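Local coordinates for UPF0303 protein YBR137W (Saccharomyces cerevisiae, PDB 4CLC), which is of unknown function but belongs to the HbpS-like family of the GAF clan and is found in an assembly of ten protein chains, at residues 43-48 and 164-169; 60-65 and 86-91. One frame throughout, in Å; residues are numbered along the deposited sequence.

Interaction 1 of 2, residues 43-48 and 164-169; sequences GTYIRN and LIAFAN
Tyr-45 reaches across from helix 36-53 and lays its ring against Phe-167 and Ala-166 on the last turn of helix 153-168. The two rings make a T-shaped, edge-to-face pair, with the edge of Phe-167 directed at a face of Tyr-45. Their planes are turned 63° to each other and their centroids lie 5.5 Å apart. The rim atom doing the touching is Phe-167 CD2, which sits over that face, 3.7 Å from Tyr-45 CD2. Phe-167 CB backs it up at 3.7 Å from Tyr-45 CE2. At the far end of the phenol, Ala-166 CB comes in at the ring edge, near its plane, 3.3 Å from Tyr-45 OH. The CA atoms of Tyr-45 and Phe-167 are the nearest pair across the contact, at 7.7 Å, and each side chain reaches toward the other helix with CG anti to the backbone N, chi1 being -177° for Tyr-45 and -176° for Phe-167. Replacing Tyr-45 by an alanine would probably leave the Phe-167 edge without the face it packs on and open a gap beside the Ala-166 methyl. Further out, the Tyr-45 side chain also rests on Val-2 of the N-terminal tail, while Phe-167 touches Asp-41 and Leu-42 one turn back along helix 36-53. Deeper in, Ile-46 and Leu-164 share Leu-146 of strand 144-149, on the sheet side of the aromatic pair. This is helix-to-helix packing near the surface, joining the first long helix of the HbpS-like fold to the C-terminal one where both lie on the same face of its central sheet.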
ATOM      1  N   GLY D  43      15.790 -31.139 -13.391  1.00 42.17           N
ATOM      2  CA  GLY D  43      14.894 -30.357 -14.213  1.00 41.39           C
ATOM      3  C   GLY D  43      14.810 -30.821 -15.660  1.00 45.08           C
ATOM      4  O   GLY D  43      13.734 -30.777 -16.266  1.00 40.77           O
ATOM      5  N   THR D  44      15.935 -31.240 -16.238  1.00 41.86           N
ATOM      6  CA  THR D  44      15.922 -31.619 -17.649  1.00 47.56           C
ATOM      7  C   THR D  44      15.348 -33.022 -17.766  1.00 45.73           C
ATOM      8  O   THR D  44      14.642 -33.345 -18.718  1.00 42.45           O
ATOM      9  CB  THR D  44      17.333 -31.531 -18.319  1.00 46.33           C
ATOM     10  OG1 THR D  44      18.305 -32.244 -17.552  1.00 49.97           O
ATOM     11  CG2 THR D  44      17.771 -30.090 -18.434  1.00 38.75           C
ATOM     12  N   TYR D  45      15.623 -33.830 -16.753  1.00 45.54           N
ATOM     13  CA  TYR D  45      15.025 -35.145 -16.622  1.00 49.08           C
ATOM     14  C   TYR D  45      13.498 -35.076 -16.738  1.00 51.98           C
ATOM     15  O   TYR D  45      12.887 -35.704 -17.612  1.00 55.26           O
ATOM     16  CB  TYR D  45      15.437 -35.736 -15.278  1.00 48.75           C
ATOM     17  CG  TYR D  45      14.952 -37.139 -15.015  1.00 57.81           C
ATOM     18  CD1 TYR D  45      15.451 -38.212 -15.738  1.00 53.50           C
ATOM     19  CD2 TYR D  45      14.027 -37.399 -14.008  1.00 60.14           C
ATOM     20  CE1 TYR D  45      15.032 -39.505 -15.480  1.00 62.15           C
ATOM     21  CE2 TYR D  45      13.601 -38.690 -13.740  1.00 62.41           C
ATOM     22  CZ  TYR D  45      14.110 -39.741 -14.481  1.00 64.53           C
ATOM     23  OH  TYR D  45      13.689 -41.027 -14.232  1.00 67.75           O
ATOM     24  N   ILE D  46      12.896 -34.280 -15.864  1.00 47.78           N
ATOM     25  CA  ILE D  46      11.469 -34.016 -15.905  1.00 46.69           C
ATOM     26  C   ILE D  46      11.052 -33.408 -17.227  1.00 46.75           C
ATOM     27  O   ILE D  46       9.953 -33.669 -17.718  1.00 51.15           O
ATOM     28  CB  ILE D  46      11.050 -33.061 -14.769  1.00 47.19           C
ATOM     29  CG1 ILE D  46      11.477 -33.626 -13.419  1.00 41.86           C
ATOM     30  CG2 ILE D  46       9.557 -32.783 -14.806  1.00 39.17           C
ATOM     31  CD1 ILE D  46      11.141 -32.723 -12.310  1.00 42.85           C
ATOM     32  N   ARG D  47      11.919 -32.584 -17.802  1.00 46.31           N
ATOM     33  CA  ARG D  47      11.543 -31.888 -19.019  1.00 48.87           C
ATOM     34  C   ARG D  47      11.394 -32.924 -20.104  1.00 49.50           C
ATOM     35  O   ARG D  47      10.448 -32.880 -20.892  1.00 55.36           O
ATOM     36  CB  ARG D  47      12.565 -30.818 -19.419  1.00 44.57           C
ATOM     37  CG  ARG D  47      12.129 -30.000 -20.645  1.00 38.79           C
ATOM     38  CD  ARG D  47      13.191 -29.010 -21.067  1.00 38.66           C
ATOM     39  NE  ARG D  47      12.800 -28.291 -22.269  1.00 38.66           N
ATOM     40  CZ  ARG D  47      13.027 -28.742 -23.492  1.00 43.77           C
ATOM     41  NH1 ARG D  47      13.631 -29.914 -23.643  1.00 52.34           N
ATOM     42  NH2 ARG D  47      12.648 -28.044 -24.556  1.00 38.66           N
ATOM     43  N   ASN D  48      12.325 -33.869 -20.120  1.00 48.26           N
ATOM     44  CA  ASN D  48      12.272 -34.964 -21.072  1.00 52.72           C
ATOM     45  C   ASN D  48      10.994 -35.761 -20.817  1.00 53.93           C
ATOM     46  O   ASN D  48      10.163 -35.941 -21.717  1.00 55.08           O
ATOM     47  CB  ASN D  48      13.513 -35.853 -20.946  1.00 59.10           C
ATOM     48  CG  ASN D  48      13.296 -37.239 -21.527  1.00 78.46           C
ATOM     49  OD1 ASN D  48      13.319 -38.245 -20.805  1.00 92.30           O
ATOM     50  ND2 ASN D  48      13.121 -37.304 -22.848  1.00 74.16           N
ATOM     51  N   LEU D 164      10.135 -37.443  -9.653  1.00 46.50           N
ATOM     52  CA  LEU D 164      10.932 -37.093  -8.499  1.00 47.22           C
ATOM     53  C   LEU D 164      11.462 -38.364  -7.823  1.00 51.96           C
ATOM     54  O   LEU D 164      12.635 -38.445  -7.474  1.00 49.48           O
ATOM     55  CB  LEU D 164      10.091 -36.265  -7.542  1.00 45.96           C
ATOM     56  CG  LEU D 164      10.732 -35.348  -6.531  1.00 46.59           C
ATOM     57  CD1 LEU D 164      11.858 -34.557  -7.181  1.00 50.86           C
ATOM     58  CD2 LEU D 164       9.633 -34.441  -6.087  1.00 43.54           C
ATOM     59  N   ILE D 165      10.581 -39.357  -7.660  1.00 59.55           N
ATOM     60  CA  ILE D 165      10.942 -40.674  -7.104  1.00 58.13           C
ATOM     61  C   ILE D 165      11.783 -41.508  -8.085  1.00 57.82           C
ATOM     62  O   ILE D 165      12.736 -42.187  -7.681  1.00 58.64           O
ATOM     63  CB  ILE D 165       9.682 -41.491  -6.709  1.00 54.58           C
ATOM     64  CG1 ILE D 165       9.019 -40.897  -5.471  1.00 53.88           C
ATOM     65  CG2 ILE D 165      10.038 -42.942  -6.445  1.00 52.42           C
ATOM     66  CD1 ILE D 165       8.010 -41.814  -4.836  1.00 48.66           C
ATOM     67  N   ALA D 166      11.432 -41.454  -9.368  1.00 51.27           N
ATOM     68  CA  ALA D 166      12.264 -42.071 -10.396  1.00 54.00           C
ATOM     69  C   ALA D 166      13.694 -41.530 -10.369  1.00 59.93           C
ATOM     70  O   ALA D 166      14.651 -42.308 -10.346  1.00 67.59           O
ATOM     71  CB  ALA D 166      11.660 -41.861 -11.755  1.00 58.80           C
ATOM     72  N   PHE D 167      13.836 -40.203 -10.365  1.00 56.58           N
ATOM     73  CA  PHE D 167      15.153 -39.562 -10.328  1.00 56.83           C
ATOM     74  C   PHE D 167      15.921 -39.945  -9.072  1.00 59.39           C
ATOM     75  O   PHE D 167      17.124 -40.228  -9.114  1.00 56.43           O
ATOM     76  CB  PHE D 167      15.022 -38.042 -10.405  1.00 52.28           C
ATOM     77  CG  PHE D 167      16.341 -37.321 -10.458  1.00 50.98           C
ATOM     78  CD1 PHE D 167      16.995 -36.959  -9.297  1.00 47.84           C
ATOM     79  CD2 PHE D 167      16.924 -36.993 -11.678  1.00 57.61           C
ATOM     80  CE1 PHE D 167      18.209 -36.297  -9.348  1.00 50.64           C
ATOM     81  CE2 PHE D 167      18.143 -36.322 -11.733  1.00 48.18           C
ATOM     82  CZ  PHE D 167      18.780 -35.975 -10.569  1.00 47.84           C
ATOM     83  N   ALA D 168      15.217 -39.938  -7.946  1.00 57.59           N
ATOM     84  CA  ALA D 168      15.834 -40.307  -6.685  1.00 61.24           C
ATOM     85  C   ALA D 168      16.300 -41.755  -6.756  1.00 74.87           C
ATOM     86  O   ALA D 168      17.305 -42.132  -6.128  1.00 74.88           O
ATOM     87  CB  ALA D 168      14.872 -40.114  -5.541  1.00 58.57           C
ATOM     88  N   ASN D 169      15.583 -42.553  -7.553  1.00 71.81           N
ATOM     89  CA  ASN D 169      15.841 -43.984  -7.614  1.00 69.86           C
ATOM     90  C   ASN D 169      17.002 -44.324  -8.530  1.00 66.09           C
ATOM     91  O   ASN D 169      17.364 -45.487  -8.636  1.00 72.39           O
ATOM     92  CB  ASN D 169      14.585 -44.759  -8.047  1.00 71.19           C
ATOM     93  CG  ASN D 169      13.938 -45.546  -6.890  1.00 72.23           C
ATOM     94  OD1 ASN D 169      14.591 -45.911  -5.912  1.00 72.99           O
ATOM     95  ND2 ASN D 169      12.646 -45.796  -7.009  1.00 77.18           N
TER

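Interaction 2 of 2, residues 60-65 and 86-91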
ATOM      1  N   ALA D  60       5.073 -25.965 -17.712  1.00 38.66           N
ATOM      2  CA  ALA D  60       6.102 -25.174 -17.060  1.00 38.66           C
ATOM      3  C   ALA D  60       6.661 -25.974 -15.891  1.00 41.39           C
ATOM      4  O   ALA D  60       5.918 -26.612 -15.166  1.00 43.91           O
ATOM      5  CB  ALA D  60       5.551 -23.841 -16.612  1.00 38.66           C
ATOM      6  N   ILE D  61       7.977 -25.951 -15.731  1.00 38.66           N
ATOM      7  CA  ILE D  61       8.649 -26.719 -14.700  1.00 38.66           C
ATOM      8  C   ILE D  61       9.555 -25.820 -13.865  1.00 38.66           C
ATOM      9  O   ILE D  61      10.404 -25.145 -14.420  1.00 42.62           O
ATOM     10  CB  ILE D  61       9.482 -27.856 -15.324  1.00 38.66           C
ATOM     11  CG1 ILE D  61       8.580 -28.794 -16.121  1.00 38.66           C
ATOM     12  CG2 ILE D  61      10.250 -28.610 -14.268  1.00 38.66           C
ATOM     13  CD1 ILE D  61       9.342 -29.740 -17.005  1.00 42.74           C
ATOM     14  N   ASP D  62       9.387 -25.813 -12.542  1.00 38.66           N
ATOM     15  CA  ASP D  62      10.223 -24.986 -11.683  1.00 38.66           C
ATOM     16  C   ASP D  62      10.979 -25.783 -10.599  1.00 44.39           C
ATOM     17  O   ASP D  62      10.478 -26.771 -10.056  1.00 44.82           O
ATOM     18  CB  ASP D  62       9.373 -23.889 -11.025  1.00 38.66           C
ATOM     19  CG  ASP D  62      10.218 -22.853 -10.270  1.00 42.72           C
ATOM     20  OD1 ASP D  62      10.490 -23.058  -9.065  1.00 38.66           O
ATOM     21  OD2 ASP D  62      10.599 -21.824 -10.887  1.00 40.31           O
ATOM     22  N   ILE D  63      12.195 -25.360 -10.283  1.00 38.66           N
ATOM     23  CA  ILE D  63      12.836 -25.837  -9.066  1.00 41.78           C
ATOM     24  C   ILE D  63      13.350 -24.614  -8.334  1.00 41.59           C
ATOM     25  O   ILE D  63      14.179 -23.882  -8.867  1.00 43.20           O
ATOM     26  CB  ILE D  63      13.990 -26.828  -9.340  1.00 41.01           C
ATOM     27  CG1 ILE D  63      13.468 -28.047 -10.095  1.00 39.86           C
ATOM     28  CG2 ILE D  63      14.667 -27.254  -8.035  1.00 38.66           C
ATOM     29  CD1 ILE D  63      14.548 -29.024 -10.480  1.00 38.66           C
ATOM     30  N   SER D  64      12.840 -24.377  -7.127  1.00 38.66           N
ATOM     31  CA  SER D  64      13.243 -23.224  -6.352  1.00 38.66           C
ATOM     32  C   SER D  64      13.589 -23.636  -4.937  1.00 38.66           C
ATOM     33  O   SER D  64      13.185 -24.689  -4.468  1.00 43.20           O
ATOM     34  CB  SER D  64      12.143 -22.167  -6.340  1.00 38.66           C
ATOM     35  OG  SER D  64      11.903 -21.642  -7.635  1.00 38.66           O
ATOM     36  N   LEU D  65      14.358 -22.810  -4.251  1.00 38.90           N
ATOM     37  CA  LEU D  65      14.639 -23.053  -2.857  1.00 38.66           C
ATOM     38  C   LEU D  65      13.479 -22.495  -2.072  1.00 38.66           C
ATOM     39  O   LEU D  65      12.682 -21.739  -2.622  1.00 38.66           O
ATOM     40  CB  LEU D  65      15.953 -22.406  -2.451  1.00 38.66           C
ATOM     41  CG  LEU D  65      17.207 -22.923  -3.127  1.00 38.66           C
ATOM     42  CD1 LEU D  65      18.417 -22.248  -2.527  1.00 38.66           C
ATOM     43  CD2 LEU D  65      17.280 -24.418  -2.954  1.00 44.28           C
ATOM     44  N   PHE D  86       2.271 -17.458 -12.663  1.00 39.59           N
ATOM     45  CA  PHE D  86       1.381 -17.259 -11.536  1.00 40.63           C
ATOM     46  C   PHE D  86       1.046 -18.595 -10.856  1.00 43.61           C
ATOM     47  O   PHE D  86       1.156 -18.720  -9.634  1.00 38.66           O
ATOM     48  CB  PHE D  86       0.110 -16.557 -11.992  1.00 39.74           C
ATOM     49  CG  PHE D  86       0.295 -15.104 -12.273  1.00 42.03           C
ATOM     50  CD1 PHE D  86       0.207 -14.169 -11.242  1.00 38.66           C
ATOM     51  CD2 PHE D  86       0.557 -14.656 -13.566  1.00 42.68           C
ATOM     52  CE1 PHE D  86       0.381 -12.819 -11.479  1.00 38.66           C
ATOM     53  CE2 PHE D  86       0.728 -13.298 -13.823  1.00 39.92           C
ATOM     54  CZ  PHE D  86       0.638 -12.379 -12.761  1.00 39.60           C
ATOM     55  N   TRP D  87       0.665 -19.594 -11.658  1.00 40.04           N
ATOM     56  CA  TRP D  87       0.298 -20.898 -11.113  1.00 38.90           C
ATOM     57  C   TRP D  87       1.482 -21.504 -10.404  1.00 42.43           C
ATOM     58  O   TRP D  87       1.342 -22.044  -9.302  1.00 43.38           O
ATOM     59  CB  TRP D  87      -0.227 -21.852 -12.204  1.00 44.80           C
ATOM     60  CG  TRP D  87      -1.708 -21.687 -12.426  1.00 41.64           C
ATOM     61  CD1 TRP D  87      -2.322 -20.956 -13.406  1.00 39.86           C
ATOM     62  CD2 TRP D  87      -2.748 -22.220 -11.620  1.00 38.66           C
ATOM     63  NE1 TRP D  87      -3.680 -21.001 -13.255  1.00 45.62           N
ATOM     64  CE2 TRP D  87      -3.972 -21.782 -12.160  1.00 43.92           C
ATOM     65  CE3 TRP D  87      -2.772 -23.035 -10.486  1.00 39.47           C
ATOM     66  CZ2 TRP D  87      -5.204 -22.134 -11.614  1.00 43.20           C
ATOM     67  CZ3 TRP D  87      -3.993 -23.383  -9.941  1.00 38.71           C
ATOM     68  CH2 TRP D  87      -5.191 -22.933 -10.504  1.00 40.33           C
ATOM     69  N   ILE D  88       2.655 -21.390 -11.016  1.00 41.19           N
ATOM     70  CA  ILE D  88       3.859 -21.911 -10.394  1.00 42.93           C
ATOM     71  C   ILE D  88       4.123 -21.225  -9.055  1.00 41.67           C
ATOM     72  O   ILE D  88       4.441 -21.893  -8.078  1.00 38.66           O
ATOM     73  CB  ILE D  88       5.072 -21.763 -11.319  1.00 45.34           C
ATOM     74  CG1 ILE D  88       4.991 -22.817 -12.421  1.00 43.60           C
ATOM     75  CG2 ILE D  88       6.386 -21.939 -10.536  1.00 39.26           C
ATOM     76  CD1 ILE D  88       6.206 -22.866 -13.273  1.00 47.83           C
ATOM     77  N   GLN D  89       3.957 -19.904  -9.008  1.00 41.45           N
ATOM     78  CA  GLN D  89       4.212 -19.163  -7.780  1.00 41.50           C
ATOM     79  C   GLN D  89       3.189 -19.504  -6.726  1.00 42.76           C
ATOM     80  O   GLN D  89       3.529 -19.774  -5.576  1.00 38.66           O
ATOM     81  CB  GLN D  89       4.212 -17.664  -8.036  1.00 40.69           C
ATOM     82  CG  GLN D  89       5.303 -16.940  -7.259  1.00 50.13           C
ATOM     83  CD  GLN D  89       6.726 -17.405  -7.637  1.00 67.63           C
ATOM     84  OE1 GLN D  89       6.931 -18.159  -8.606  1.00 53.33           O
ATOM     85  NE2 GLN D  89       7.716 -16.938  -6.874  1.00 71.60           N
ATOM     86  N   ARG D  90       1.930 -19.527  -7.144  1.00 40.76           N
ATOM     87  CA  ARG D  90       0.842 -19.855  -6.245  1.00 38.98           C
ATOM     88  C   ARG D  90       0.894 -21.304  -5.716  1.00 44.09           C
ATOM     89  O   ARG D  90       0.614 -21.540  -4.529  1.00 42.34           O
ATOM     90  CB  ARG D  90      -0.476 -19.568  -6.938  1.00 38.66           C
ATOM     91  CG  ARG D  90      -0.626 -18.128  -7.326  1.00 38.66           C
ATOM     92  CD  ARG D  90      -1.944 -17.852  -7.977  1.00 42.73           C
ATOM     93  NE  ARG D  90      -3.049 -18.305  -7.136  1.00 51.87           N
ATOM     94  CZ  ARG D  90      -3.880 -19.294  -7.456  1.00 50.54           C
ATOM     95  NH1 ARG D  90      -3.761 -19.933  -8.612  1.00 47.92           N
ATOM     96  NH2 ARG D  90      -4.837 -19.638  -6.617  1.00 56.06           N
ATOM     97  N   LYS D  91       1.268 -22.271  -6.553  1.00 38.66           N
ATOM     98  CA  LYS D  91       1.357 -23.638  -6.051  1.00 39.84           C
ATOM     99  C   LYS D  91       2.508 -23.772  -5.061  1.00 43.14           C
ATOM    100  O   LYS D  91       2.334 -24.291  -3.952  1.00 40.80           O
ATOM    101  CB  LYS D  91       1.535 -24.640  -7.187  1.00 40.41           C
ATOM    102  CG  LYS D  91       0.350 -24.750  -8.115  1.00 40.61           C
ATOM    103  CD  LYS D  91       0.506 -25.919  -9.059  1.00 40.19           C
ATOM    104  CE  LYS D  91      -0.483 -25.844 -10.212  1.00 40.00           C
ATOM    105  NZ  LYS D  91      -0.264 -26.972 -11.177  1.00 47.60           N
TER
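Helix 84-98 covers one face of the central sheet, and its closest dealings with strand 60-64 run through a single isoleucine. The axes of strand 60-64 and of the helix segment 86-91 come within 9.4 Å and cross at -40°, helix and strand running broadly the same way. Ile-88 points at the strand and splits its two branches between alternate residues. Its CD1 methyl meets the Ala-60 methyl, CD1 to CB 3.5 Å, while CG2 packs on the aliphatic base of Asp-62, 3.6 Å from Asp-62 CB. The fork follows from chi1 of -75°, which puts CG1 beside the backbone N and leaves CG2 anti to it. What Asp-62 offers the helix is therefore mainly carbon; Ile-88 CG2 comes within 3.9 Å of Asp-62 CG, but the carboxylate oxygens are engaged on other business. OD2 forms a salt bridge with Arg-73 NE of the neighbouring strand 70-75, which probably offsets the buried negative charge. OD1 accepts a hydrogen bond from Ser-64 OG, two residues along the same face, though its modelled length is too short to be trusted. Ile-88 also rests on Thr-147 and Ser-149 of strand 144-149, thus seating the helix over two adjacent strands. Beyond it, Lys-91 NZ reaches the carbonyls of Gly-129 and Ile-148, and Phe-86, Trp-87 and Arg-90 meet side chains of another chain. The arrangement is a helix laid on a beta sheet, here the antiparallel core of an HbpS-like fold, with the helix packed between its own sheet and a partner chain.

How the interactions relate
Interaction 2 is nested along the chain inside the loop that interaction 1 closes: helix 36-53 leads into strand 60-64, helix 84-98 follows, and helix 153-168 comes last. Their centres lie about 16 Å apart, on opposite faces of the same sheet. Strand 60-64 links them, since residues alternating with those under Ile-88 look the other way: Ile-61 CD1 is 3.8 Å from Ile-46 CG2, and Ile-63 CD1 is 3.8 Å from Gly-43 N. The sheet is thus covered by helices 36-53 and 153-168 on one side and by helix 84-98 on the other. Interaction 1 joins two helices more than a hundred residues apart in sequence, near the surface; interaction 2 is buried closer to the centre of the chain.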